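Local atomic coordinates of 457aa long hypothetical protein (Pyrococcus horikoshii, PDB entry 2CSU), a protein that is of unknown function but combines a Rossmann-type CoA-binding domain with two further domains of the succinyl-CoA ligase superfamily. Residues N7-A12 with E64-I69; K32-G37 with T135-N140; C84-V89 with H118-R123; G91-T96 with V130-T135. All blocks are in the same frame, centred on the assembly; numbering follows the deposited sequence.

Contact 1: residues N7-A12 with E64-I69; sequences NPKGIA and EIDLAI
D66 reaches across to the turn at K9 and G10 with both carboxylate oxygens, and this is where the two parallel strands of the Rossmann-type sheet first meet. OD2 takes the K9 N-H on its syn side at 3.2 Å, almost straight at 165°, while D66 OD1 accepts G10 N at 3.0 Å, the donor lying 26° out of the carboxylate plane. The carboxylate can turn back because CG sits between backbone N and carbonyl carbon (chi1 58°). G10 O receives two amides, D66 N and L67 N. Further in, parallel pairing takes over: A12 N to L67 O and I69 N to A12 O, each 2.7 Å.

The buried part is tight: these backbone bonds, with apolar side chains on both faces of the strands. A12 CB lies 3.7 Å from I65 CG2, and I65 and A68 pack on helix 74-87. On the I11 face, P8 and L67 run side by side, CB to CB 3.7 Å, and P8 and I11 touch L139. Against this, K9 and E64 are exposed and their chains lead away. Main-chain N-H groups hold the buried carboxylate and probably offset its charge and the closeness of G10 O, an acceptor 2.8 Å from D66 OD1.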
loop_
_atom_site.group_PDB
_atom_site.type_symbol
_atom_site.label_atom_id
_atom_site.label_comp_id
_atom_site.label_asym_id
_atom_site.label_seq_id
_atom_site.Cartn_x
_atom_site.Cartn_y
_atom_site.Cartn_z
ATOM N N ASN A 7 25.957 -8.816 -16.730
ATOM C CA ASN A 7 27.294 -8.312 -16.447
ATOM C C ASN A 7 28.072 -8.216 -17.763
ATOM O O ASN A 7 29.142 -8.810 -17.919
ATOM C CB ASN A 7 27.990 -9.243 -15.443
ATOM C CG ASN A 7 27.480 -9.036 -14.014
ATOM O OD1 ASN A 7 27.560 -7.928 -13.479
ATOM N ND2 ASN A 7 26.948 -10.098 -13.394
ATOM N N PRO A 8 27.530 -7.458 -18.735
ATOM C CA PRO A 8 28.169 -7.286 -20.046
ATOM C C PRO A 8 29.420 -6.407 -20.012
ATOM O O PRO A 8 29.507 -5.461 -19.226
ATOM C CB PRO A 8 27.056 -6.675 -20.892
ATOM C CG PRO A 8 26.310 -5.837 -19.888
ATOM C CD PRO A 8 26.249 -6.727 -18.669
ATOM N N LYS A 9 30.381 -6.738 -20.870
ATOM C CA LYS A 9 31.637 -6.010 -20.966
ATOM C C LYS A 9 31.596 -4.986 -22.089
ATOM O O LYS A 9 32.409 -4.057 -22.125
ATOM C CB LYS A 9 32.797 -6.988 -21.191
ATOM C CG LYS A 9 32.711 -8.237 -20.320
ATOM C CD LYS A 9 34.089 -8.876 -20.103
ATOM C CE LYS A 9 34.327 -10.050 -21.037
ATOM N NZ LYS A 9 35.788 -10.258 -21.271
ATOM N N GLY A 10 30.644 -5.167 -22.998
ATOM C CA GLY A 10 30.478 -4.264 -24.116
ATOM C C GLY A 10 29.036 -4.286 -24.573
ATOM O O GLY A 10 28.520 -5.334 -24.979
ATOM N N ILE A 11 28.380 -3.132 -24.514
ATOM C CA ILE A 11 26.983 -3.034 -24.914
ATOM C C ILE A 11 26.774 -2.196 -26.157
ATOM O O ILE A 11 27.297 -1.095 -26.268
ATOM C CB ILE A 11 26.105 -2.400 -23.808
ATOM C CG1 ILE A 11 26.301 -3.127 -22.483
ATOM C CG2 ILE A 11 24.647 -2.429 -24.235
ATOM C CD1 ILE A 11 25.514 -2.520 -21.338
ATOM N N ALA A 12 25.992 -2.724 -27.087
ATOM C CA ALA A 12 25.664 -2.003 -28.303
ATOM C C ALA A 12 24.191 -1.645 -28.212
ATOM O O ALA A 12 23.336 -2.525 -28.028
ATOM C CB ALA A 12 25.921 -2.881 -29.546
ATOM N N GLU A 64 35.024 -5.399 -28.301
ATOM C CA GLU A 64 34.136 -6.556 -28.375
ATOM C C GLU A 64 32.762 -6.253 -27.773
ATOM O O GLU A 64 32.634 -5.580 -26.758
ATOM C CB GLU A 64 34.793 -7.718 -27.628
ATOM C CG GLU A 64 35.007 -8.940 -28.524
ATOM C CD GLU A 64 36.349 -8.826 -29.211
ATOM O OE1 GLU A 64 37.363 -8.969 -28.543
ATOM O OE2 GLU A 64 36.367 -8.587 -30.417
ATOM N N ILE A 65 31.715 -6.744 -28.459
ATOM C CA ILE A 65 30.361 -6.593 -27.945
ATOM C C ILE A 65 29.770 -7.959 -27.570
ATOM O O ILE A 65 29.776 -8.903 -28.347
ATOM C CB ILE A 65 29.511 -5.945 -29.041
ATOM C CG1 ILE A 65 30.102 -4.593 -29.456
ATOM C CG2 ILE A 65 28.074 -5.708 -28.535
ATOM C CD1 ILE A 65 30.112 -3.574 -28.310
ATOM N N ASP A 66 29.297 -8.064 -26.310
ATOM C CA ASP A 66 28.642 -9.306 -25.904
ATOM C C ASP A 66 27.153 -9.108 -25.606
ATOM O O ASP A 66 26.415 -10.044 -25.341
ATOM C CB ASP A 66 29.372 -9.911 -24.692
ATOM C CG ASP A 66 29.398 -8.930 -23.527
ATOM O OD1 ASP A 66 29.324 -7.728 -23.786
ATOM O OD2 ASP A 66 29.541 -9.374 -22.388
ATOM N N LEU A 67 26.726 -7.830 -25.637
ATOM C CA LEU A 67 25.303 -7.543 -25.452
ATOM C C LEU A 67 24.853 -6.374 -26.327
ATOM O O LEU A 67 25.494 -5.335 -26.388
ATOM C CB LEU A 67 25.062 -7.199 -23.984
ATOM C CG LEU A 67 23.645 -6.681 -23.730
ATOM C CD1 LEU A 67 22.588 -7.746 -24.019
ATOM C CD2 LEU A 67 23.421 -6.247 -22.283
ATOM N N ALA A 68 23.705 -6.568 -26.966
ATOM C CA ALA A 68 23.137 -5.521 -27.799
ATOM C C ALA A 68 21.666 -5.357 -27.496
ATOM O O ALA A 68 20.968 -6.331 -27.223
ATOM C CB ALA A 68 23.324 -5.855 -29.281
ATOM N N ILE A 69 21.198 -4.116 -27.545
ATOM C CA ILE A 69 19.800 -3.828 -27.316
ATOM C C ILE A 69 19.263 -3.328 -28.645
ATOM O O ILE A 69 19.747 -2.325 -29.183
ATOM C CB ILE A 69 19.590 -2.720 -26.275
ATOM C CG1 ILE A 69 20.467 -2.960 -25.030
ATOM C CG2 ILE A 69 18.107 -2.634 -25.933
ATOM C CD1 ILE A 69 20.370 -4.351 -24.430
#

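Contact 2: residues K32-G37 with T135-N140; sequences KEYKKG and THVDLN
No direct hydrogen bond joins Y34 and its neighbours to V137, D138 and L139; an aromatic ring and two waters make the junction instead. The segment 135-140 carries a G1 beta bulge: D138, at positive phi, and L139 both face N134 on the adjoining strand 131-134, and it is this bulged turn that meets the loop between helix 23-31 and strand 38-42 of the Rossmann-type domain.

Y34 points its ring at the bulge, with CG anti to the backbone N (chi1 -174°). L139 lays its CD1 methyl on one face, a CH-pi contact 3.8 Å from the ring centroid and only 14° off the normal. The opposite face is backed by the main chain of its own loop, where K36 N stands above the ring centre. The carbonyl oxygens of V137 and D138 come in at the edge, close to the ring plane; V137 O is 3.2 Å from Y34 CD1, where the slightly positive ring hydrogens probably suit it. V137 CG2 also lies at that edge. The far end of the tyrosine is fixed separately, its OH hydrogen-bonded to P8 O.

Toward solvent the packing thins out. The extended K36 chain crosses V137 at about a right angle, with K36 CD 3.7 Å from V137 CG1. One water accepts from K36 N and donates to V137 O, relaying a bond the two backbones do not make themselves. A second water joins two acceptors, donating to E33 O at 2.9 Å and to D138 OD1 at 2.7 Å.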
loop_
_atom_site.group_PDB
_atom_site.type_symbol
_atom_site.label_atom_id
_atom_site.label_comp_id
_atom_site.label_asym_id
_atom_site.label_seq_id
_atom_site.Cartn_x
_atom_site.Cartn_y
_atom_site.Cartn_z
ATOM N N LYS A 32 24.003 5.247 -19.644
ATOM C CA LYS A 32 25.147 6.115 -19.413
ATOM C C LYS A 32 25.675 5.952 -17.987
ATOM O O LYS A 32 26.775 6.366 -17.640
ATOM C CB LYS A 32 24.695 7.559 -19.636
ATOM C CG LYS A 32 24.429 7.864 -21.111
ATOM C CD LYS A 32 25.453 8.840 -21.693
ATOM C CE LYS A 32 25.016 10.301 -21.555
ATOM N NZ LYS A 32 25.776 11.130 -22.488
ATOM N N GLU A 33 24.820 5.354 -17.140
ATOM C CA GLU A 33 25.200 5.127 -15.750
ATOM C C GLU A 33 25.967 3.812 -15.574
ATOM O O GLU A 33 26.404 3.450 -14.489
ATOM C CB GLU A 33 23.925 5.102 -14.905
ATOM C CG GLU A 33 23.243 6.470 -14.831
ATOM C CD GLU A 33 21.946 6.342 -14.066
ATOM O OE1 GLU A 33 21.949 5.742 -13.001
ATOM O OE2 GLU A 33 20.931 6.836 -14.555
ATOM N N TYR A 34 26.088 3.065 -16.687
ATOM C CA TYR A 34 26.775 1.781 -16.621
ATOM C C TYR A 34 28.257 1.912 -16.997
ATOM O O TYR A 34 28.625 2.146 -18.141
ATOM C CB TYR A 34 26.063 0.820 -17.574
ATOM C CG TYR A 34 26.631 -0.545 -17.438
ATOM C CD1 TYR A 34 26.367 -1.299 -16.298
ATOM C CD2 TYR A 34 27.466 -1.060 -18.429
ATOM C CE1 TYR A 34 26.931 -2.556 -16.150
ATOM C CE2 TYR A 34 28.039 -2.312 -18.277
ATOM C CZ TYR A 34 27.779 -3.056 -17.140
ATOM O OH TYR A 34 28.329 -4.314 -16.992
ATOM N N LYS A 35 29.125 1.784 -15.967
ATOM C CA LYS A 35 30.551 1.999 -16.185
ATOM C C LYS A 35 31.393 0.733 -15.954
ATOM O O LYS A 35 32.606 0.721 -16.114
ATOM C CB LYS A 35 31.012 3.102 -15.235
ATOM C CG LYS A 35 30.003 4.246 -15.156
ATOM C CD LYS A 35 30.422 5.443 -16.007
ATOM C CE LYS A 35 29.705 6.734 -15.592
ATOM N NZ LYS A 35 28.899 7.226 -16.705
ATOM N N LYS A 36 30.720 -0.343 -15.506
ATOM C CA LYS A 36 31.445 -1.598 -15.358
ATOM C C LYS A 36 31.704 -2.240 -16.723
ATOM O O LYS A 36 32.191 -3.356 -16.849
ATOM C CB LYS A 36 30.630 -2.534 -14.469
ATOM C CG LYS A 36 31.418 -2.965 -13.233
ATOM C CD LYS A 36 30.999 -4.340 -12.722
ATOM C CE LYS A 36 31.658 -4.684 -11.384
ATOM N NZ LYS A 36 31.312 -6.054 -11.013
ATOM N N GLY A 37 31.319 -1.486 -17.771
ATOM C CA GLY A 37 31.532 -1.941 -19.141
ATOM C C GLY A 37 31.212 -0.806 -20.115
ATOM O O GLY A 37 30.539 0.161 -19.787
ATOM N N THR A 135 20.875 -3.930 -10.940
ATOM C CA THR A 135 21.095 -2.793 -10.057
ATOM C C THR A 135 22.447 -2.880 -9.349
ATOM O O THR A 135 23.045 -1.879 -8.986
ATOM C CB THR A 135 19.958 -2.741 -9.034
ATOM O OG1 THR A 135 19.871 -3.985 -8.346
ATOM C CG2 THR A 135 18.624 -2.475 -9.734
ATOM N N HIS A 136 22.913 -4.124 -9.136
ATOM C CA HIS A 136 24.169 -4.303 -8.411
ATOM C C HIS A 136 25.349 -3.599 -9.093
ATOM O O HIS A 136 26.318 -3.185 -8.466
ATOM C CB HIS A 136 24.443 -5.801 -8.298
ATOM C CG HIS A 136 25.596 -6.026 -7.359
ATOM N ND1 HIS A 136 26.445 -7.079 -7.460
ATOM C CD2 HIS A 136 25.981 -5.254 -6.255
ATOM C CE1 HIS A 136 27.320 -6.944 -6.445
ATOM N NE2 HIS A 136 27.065 -5.859 -5.706
ATOM N N VAL A 137 25.263 -3.519 -10.434
ATOM C CA VAL A 137 26.317 -2.839 -11.181
ATOM C C VAL A 137 25.755 -1.695 -12.033
ATOM O O VAL A 137 26.272 -1.361 -13.091
ATOM C CB VAL A 137 27.011 -3.868 -12.074
ATOM C CG1 VAL A 137 27.659 -4.953 -11.215
ATOM C CG2 VAL A 137 26.009 -4.509 -13.014
ATOM N N ASP A 138 24.691 -1.050 -11.554
ATOM C CA ASP A 138 24.082 0.091 -12.225
ATOM C C ASP A 138 23.795 -0.149 -13.712
ATOM O O ASP A 138 24.022 0.733 -14.553
ATOM C CB ASP A 138 24.975 1.337 -12.063
ATOM C CG ASP A 138 25.124 1.779 -10.605
ATOM O OD1 ASP A 138 25.996 2.627 -10.321
ATOM O OD2 ASP A 138 24.369 1.289 -9.739
ATOM N N LEU A 139 23.298 -1.340 -14.032
ATOM C CA LEU A 139 22.966 -1.695 -15.408
ATOM C C LEU A 139 21.452 -1.605 -15.598
ATOM O O LEU A 139 20.702 -2.385 -15.019
ATOM C CB LEU A 139 23.428 -3.119 -15.717
ATOM C CG LEU A 139 22.934 -3.725 -17.046
ATOM C CD1 LEU A 139 23.811 -3.250 -18.201
ATOM C CD2 LEU A 139 22.982 -5.254 -16.957
ATOM N N ASN A 140 21.009 -0.644 -16.403
ATOM C CA ASN A 140 19.593 -0.461 -16.669
ATOM C C ASN A 140 19.351 -0.377 -18.173
ATOM O O ASN A 140 19.199 0.708 -18.733
ATOM C CB ASN A 140 19.088 0.801 -15.953
ATOM C CG ASN A 140 17.600 1.036 -16.145
ATOM O OD1 ASN A 140 16.833 0.095 -16.325
ATOM N ND2 ASN A 140 17.180 2.308 -16.099
HETATM O O HOH W 1 27.630 4.075 -11.983
HETATM O O HOH W 2 28.647 0.049 -13.812
#

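Contact 3: residues C84-V89 with H118-R123; sequences CGEKGV and HKYGMR
The Y120 ring lies flat against the backbone of G85: the glycine CA sits over one face, offset toward the rim, 3.6 Å from the centroid and 22° off the normal, a CH-pi contact. The peptide beyond follows the ring outward, with G85 O 3.2 Å from Y120 CD1 and E86 N coming in obliquely near CE1. With no side chain at G85, the ring can settle directly on the helix. E86 runs alongside the tyrosine, its CG 3.8 Å from Y120 OH, with the carboxylate plane turned 76° from the ring; the acid itself forms a salt bridge to K59.

Deeper in, selenomethionine M122 takes over. Its chain bends at chi2 (-149°) and again at chi3, tucking SE between the end of one helix and the loop after it: 3.4 Å from G85 CA and 3.1 Å from V89 O. The terminal CE goes on to C84 CB at 4.0 Å. A water between the two segments donates to G85 O and Y120 O, although other acceptors compete for its protons.

Both segments end their helices with a Schellman motif at a glycine of positive phi, G88 and G121, the G121 N bond to H118 O being weak. Two helices ending together and leading into neighbouring parallel strands, 91-94 and 123-125, are characteristic of the beta-alpha-beta crossovers of a Rossmann-type fold.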
loop_
_atom_site.group_PDB
_atom_site.type_symbol
_atom_site.label_atom_id
_atom_site.label_comp_id
_atom_site.label_asym_id
_atom_site.label_seq_id
_atom_site.Cartn_x
_atom_site.Cartn_y
_atom_site.Cartn_z
ATOM N N CYS A 84 24.438 -8.291 -35.542
ATOM C CA CYS A 84 24.924 -8.675 -34.226
ATOM C C CYS A 84 25.559 -10.059 -34.340
ATOM O O CYS A 84 26.608 -10.333 -33.748
ATOM C CB CYS A 84 23.782 -8.705 -33.214
ATOM S SG CYS A 84 23.122 -7.083 -32.776
ATOM N N GLY A 85 24.917 -10.925 -35.125
ATOM C CA GLY A 85 25.431 -12.267 -35.313
ATOM C C GLY A 85 26.851 -12.305 -35.854
ATOM O O GLY A 85 27.714 -13.001 -35.310
ATOM N N GLU A 86 27.101 -11.562 -36.927
ATOM C CA GLU A 86 28.425 -11.535 -37.535
ATOM C C GLU A 86 29.439 -10.903 -36.575
ATOM O O GLU A 86 30.617 -11.292 -36.536
ATOM C CB GLU A 86 28.369 -10.746 -38.839
ATOM C CG GLU A 86 27.165 -11.098 -39.714
ATOM C CD GLU A 86 27.070 -10.247 -40.980
ATOM O OE1 GLU A 86 27.331 -9.023 -40.906
ATOM O OE2 GLU A 86 26.725 -10.799 -42.052
ATOM N N LYS A 87 28.964 -9.944 -35.784
ATOM C CA LYS A 87 29.807 -9.203 -34.849
ATOM C C LYS A 87 30.248 -10.066 -33.660
ATOM O O LYS A 87 31.219 -9.778 -32.971
ATOM C CB LYS A 87 29.028 -7.989 -34.349
ATOM C CG LYS A 87 29.808 -7.194 -33.297
ATOM C CD LYS A 87 31.176 -6.735 -33.810
ATOM C CE LYS A 87 31.857 -5.741 -32.862
ATOM N NZ LYS A 87 33.215 -5.471 -33.326
ATOM N N GLY A 88 29.464 -11.129 -33.397
ATOM C CA GLY A 88 29.841 -12.058 -32.333
ATOM C C GLY A 88 29.154 -11.726 -31.007
ATOM O O GLY A 88 29.644 -12.021 -29.922
ATOM N N VAL A 89 27.996 -11.052 -31.116
ATOM C CA VAL A 89 27.249 -10.714 -29.912
ATOM C C VAL A 89 26.660 -11.963 -29.250
ATOM O O VAL A 89 26.165 -12.873 -29.899
ATOM C CB VAL A 89 26.131 -9.748 -30.302
ATOM C CG1 VAL A 89 25.204 -9.518 -29.111
ATOM C CG2 VAL A 89 26.726 -8.420 -30.739
ATOM N N HIS A 118 19.941 -18.804 -33.023
ATOM C CA HIS A 118 20.533 -20.118 -32.796
ATOM C C HIS A 118 21.686 -20.401 -33.757
ATOM O O HIS A 118 22.659 -21.062 -33.391
ATOM C CB HIS A 118 19.458 -21.212 -32.904
ATOM C CG HIS A 118 18.427 -21.149 -31.816
ATOM N ND1 HIS A 118 18.420 -20.168 -30.849
ATOM C CD2 HIS A 118 17.364 -21.948 -31.547
ATOM C CE1 HIS A 118 17.401 -20.364 -30.028
ATOM N NE2 HIS A 118 16.746 -21.438 -30.430
ATOM N N LYS A 119 21.582 -19.895 -34.979
ATOM C CA LYS A 119 22.629 -20.088 -35.967
ATOM C C LYS A 119 23.932 -19.418 -35.538
ATOM O O LYS A 119 25.015 -19.981 -35.709
ATOM C CB LYS A 119 22.216 -19.506 -37.320
ATOM C CG LYS A 119 23.394 -19.381 -38.276
ATOM C CD LYS A 119 23.022 -18.771 -39.618
ATOM C CE LYS A 119 24.248 -18.732 -40.528
ATOM N NZ LYS A 119 23.932 -18.322 -41.925
ATOM N N TYR A 120 23.825 -18.205 -35.000
ATOM C CA TYR A 120 25.004 -17.464 -34.573
ATOM C C TYR A 120 25.391 -17.755 -33.136
ATOM O O TYR A 120 26.380 -17.225 -32.633
ATOM C CB TYR A 120 24.769 -15.964 -34.759
ATOM C CG TYR A 120 24.846 -15.514 -36.206
ATOM C CD1 TYR A 120 26.077 -15.336 -36.832
ATOM C CD2 TYR A 120 23.690 -15.268 -36.948
ATOM C CE1 TYR A 120 26.162 -14.917 -38.152
ATOM C CE2 TYR A 120 23.766 -14.846 -38.281
ATOM C CZ TYR A 120 25.005 -14.669 -38.870
ATOM O OH TYR A 120 25.098 -14.203 -40.163
ATOM N N GLY A 121 24.617 -18.614 -32.480
ATOM C CA GLY A 121 24.888 -18.899 -31.065
ATOM C C GLY A 121 24.475 -17.744 -30.141
ATOM O O GLY A 121 25.055 -17.501 -29.090
HETATM N N MSE A 122 23.454 -16.999 -30.573
HETATM C CA MSE A 122 22.994 -15.896 -29.753
HETATM C C MSE A 122 21.713 -16.258 -28.994
HETATM O O MSE A 122 20.930 -17.116 -29.386
HETATM C CB MSE A 122 22.758 -14.695 -30.676
HETATM C CG MSE A 122 23.839 -14.570 -31.751
HETATM SE SE MSE A 122 24.147 -12.864 -32.227
HETATM C CE MSE A 122 22.449 -12.405 -32.608
ATOM N N ARG A 123 21.540 -15.613 -27.834
ATOM C CA ARG A 123 20.277 -15.740 -27.113
ATOM C C ARG A 123 19.476 -14.435 -27.155
ATOM O O ARG A 123 20.015 -13.339 -27.083
ATOM C CB ARG A 123 20.593 -16.112 -25.665
ATOM C CG ARG A 123 21.261 -17.482 -25.555
ATOM C CD ARG A 123 20.635 -18.500 -26.515
ATOM N NE ARG A 123 19.196 -18.620 -26.267
ATOM C CZ ARG A 123 18.818 -19.256 -25.145
ATOM N NH1 ARG A 123 19.729 -19.740 -24.319
ATOM N NH2 ARG A 123 17.518 -19.399 -24.872
HETATM O O HOH W 3 27.573 -14.463 -32.661
#

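Contact 4: residues G91-T96 with V130-T135; sequences GVVIIT and VGIMNT
V93 and I95 carry this contact from one side, and G131 with I132 receive them on the other. V93 divides its two methyls: with CG1 anti to the backbone N (chi1 172°), that branch rests against G131 CA at 4.1 Å, while CG2 meets I132 CD1 at 4.0 Å. The two side chains cross at a slant. I132 turns its CG1 into the place between backbone N and carbonyl carbon (chi1 61°), and from there CD1 comes back toward the valine.

I95 works differently, because its target is backbone. Its CD1 methyl stands over the flat face of the V130-G131 peptide, 3.4 Å from V130 C and 3.5 Å from G131 N. V130 contributes little but this peptide, since its side chain starts off away from the contact; V130 N is hydrogen-bonded to S181 OG. G131 has phi 118°, a backbone bend suited to glycine.

C129 also touches V93 and I95, and I69 of the next strand lies beside them. The contact thus joins the end of strand 91-94, in the parallel Rossmann-type sheet, to strand 131-134, which belongs to a second, mixed sheet. Every touching residue is buried and no hydrogen bond crosses, so the two sheets are held here by dispersion and by the exclusion of water, methyl against methyl and methyl against peptide.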
loop_
_atom_site.group_PDB
_atom_site.type_symbol
_atom_site.label_atom_id
_atom_site.label_comp_id
_atom_site.label_asym_id
_atom_site.label_seq_id
_atom_site.Cartn_x
_atom_site.Cartn_y
_atom_site.Cartn_z
ATOM N N GLY A 91 24.351 -11.995 -26.362
ATOM C CA GLY A 91 22.938 -11.862 -26.022
ATOM C C GLY A 91 22.311 -10.607 -26.636
ATOM O O GLY A 91 22.948 -9.578 -26.819
ATOM N N VAL A 92 21.017 -10.735 -26.994
ATOM C CA VAL A 92 20.309 -9.599 -27.575
ATOM C C VAL A 92 18.955 -9.363 -26.891
ATOM O O VAL A 92 18.153 -10.271 -26.711
ATOM C CB VAL A 92 20.098 -9.877 -29.065
ATOM C CG1 VAL A 92 19.335 -8.718 -29.708
ATOM C CG2 VAL A 92 21.440 -10.038 -29.758
ATOM N N VAL A 93 18.719 -8.112 -26.519
ATOM C CA VAL A 93 17.451 -7.719 -25.954
ATOM C C VAL A 93 16.774 -6.938 -27.069
ATOM O O VAL A 93 17.301 -5.910 -27.531
ATOM C CB VAL A 93 17.588 -6.773 -24.749
ATOM C CG1 VAL A 93 16.193 -6.269 -24.366
ATOM C CG2 VAL A 93 18.256 -7.491 -23.557
ATOM N N ILE A 94 15.625 -7.436 -27.512
ATOM C CA ILE A 94 14.853 -6.794 -28.573
ATOM C C ILE A 94 13.680 -6.087 -27.920
ATOM O O ILE A 94 12.713 -6.726 -27.491
ATOM C CB ILE A 94 14.306 -7.830 -29.605
ATOM C CG1 ILE A 94 15.471 -8.543 -30.299
ATOM C CG2 ILE A 94 13.435 -7.123 -30.660
ATOM C CD1 ILE A 94 15.040 -9.626 -31.258
ATOM N N ILE A 95 13.776 -4.765 -27.837
ATOM C CA ILE A 95 12.734 -3.964 -27.225
ATOM C C ILE A 95 11.566 -3.821 -28.180
ATOM O O ILE A 95 10.409 -3.865 -27.779
ATOM C CB ILE A 95 13.269 -2.556 -26.863
ATOM C CG1 ILE A 95 14.219 -2.655 -25.673
ATOM C CG2 ILE A 95 12.117 -1.611 -26.574
ATOM C CD1 ILE A 95 13.567 -3.169 -24.406
ATOM N N THR A 96 11.887 -3.678 -29.454
ATOM C CA THR A 96 10.883 -3.504 -30.495
ATOM C C THR A 96 9.733 -4.512 -30.525
ATOM O O THR A 96 9.922 -5.720 -30.362
ATOM C CB THR A 96 11.562 -3.495 -31.854
ATOM O OG1 THR A 96 12.650 -2.567 -31.802
ATOM C CG2 THR A 96 10.572 -3.074 -32.960
ATOM N N VAL A 130 10.427 -4.713 -22.072
ATOM C CA VAL A 130 10.874 -3.430 -21.537
ATOM C C VAL A 130 12.381 -3.424 -21.277
ATOM O O VAL A 130 13.005 -2.389 -21.079
ATOM C CB VAL A 130 10.115 -3.155 -20.238
ATOM C CG1 VAL A 130 10.711 -1.932 -19.545
ATOM C CG2 VAL A 130 8.651 -2.893 -20.539
ATOM N N GLY A 131 12.961 -4.638 -21.241
ATOM C CA GLY A 131 14.403 -4.741 -21.047
ATOM C C GLY A 131 14.751 -5.485 -19.756
ATOM O O GLY A 131 13.928 -6.165 -19.156
ATOM N N ILE A 132 16.013 -5.320 -19.354
ATOM C CA ILE A 132 16.584 -5.948 -18.160
ATOM C C ILE A 132 17.409 -4.957 -17.307
ATOM O O ILE A 132 17.878 -3.932 -17.786
ATOM C CB ILE A 132 17.487 -7.108 -18.597
ATOM C CG1 ILE A 132 18.631 -6.591 -19.475
ATOM C CG2 ILE A 132 16.680 -8.127 -19.425
ATOM C CD1 ILE A 132 19.631 -7.691 -19.841
HETATM N N MSE A 133 17.542 -5.281 -15.999
HETATM C CA MSE A 133 18.387 -4.494 -15.094
HETATM C C MSE A 133 19.297 -5.362 -14.219
HETATM O O MSE A 133 18.968 -6.469 -13.816
HETATM C CB MSE A 133 17.511 -3.671 -14.148
HETATM C CG MSE A 133 16.227 -3.121 -14.760
HETATM SE SE MSE A 133 15.423 -1.987 -13.620
HETATM C CE MSE A 133 13.959 -1.625 -14.594
ATOM N N ASN A 134 20.496 -4.811 -13.948
ATOM C CA ASN A 134 21.325 -5.327 -12.864
ATOM C C ASN A 134 21.741 -4.191 -11.934
ATOM O O ASN A 134 22.766 -3.543 -12.114
ATOM C CB ASN A 134 22.562 -5.993 -13.465
ATOM C CG ASN A 134 23.319 -6.713 -12.374
ATOM O OD1 ASN A 134 22.992 -6.626 -11.197
ATOM N ND2 ASN A 134 24.364 -7.451 -12.795
ATOM N N THR A 135 20.875 -3.930 -10.940
ATOM C CA THR A 135 21.095 -2.793 -10.057
ATOM C C THR A 135 22.447 -2.880 -9.349
ATOM O O THR A 135 23.045 -1.879 -8.986
ATOM C CB THR A 135 19.958 -2.741 -9.034
ATOM O OG1 THR A 135 19.871 -3.985 -8.346
ATOM C CG2 THR A 135 18.624 -2.475 -9.734
#

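Overall arrangement
Contact 1 sits in the middle: its centre is 12 Å from those of contacts 2 and 3 and 11 Å from that of contact 4. Segment 64-69 is shared ground: D66 O and A68 O probably accept hydrogen bonds from G91 N and V93 N of the neighbouring strand. The two faces of the parallel sheet divide the work. Contact 3 lies on the face carrying helices 74-87 and 104-120, where A68 CB meets C84 SG, while L139 and I132 approach the opposite face through contacts 2 and 4. Those two share T135 and are tied by L139 O to N134 N at 2.7 Å. Contacts 2 and 3 stay about 13 Å apart at nearest atoms.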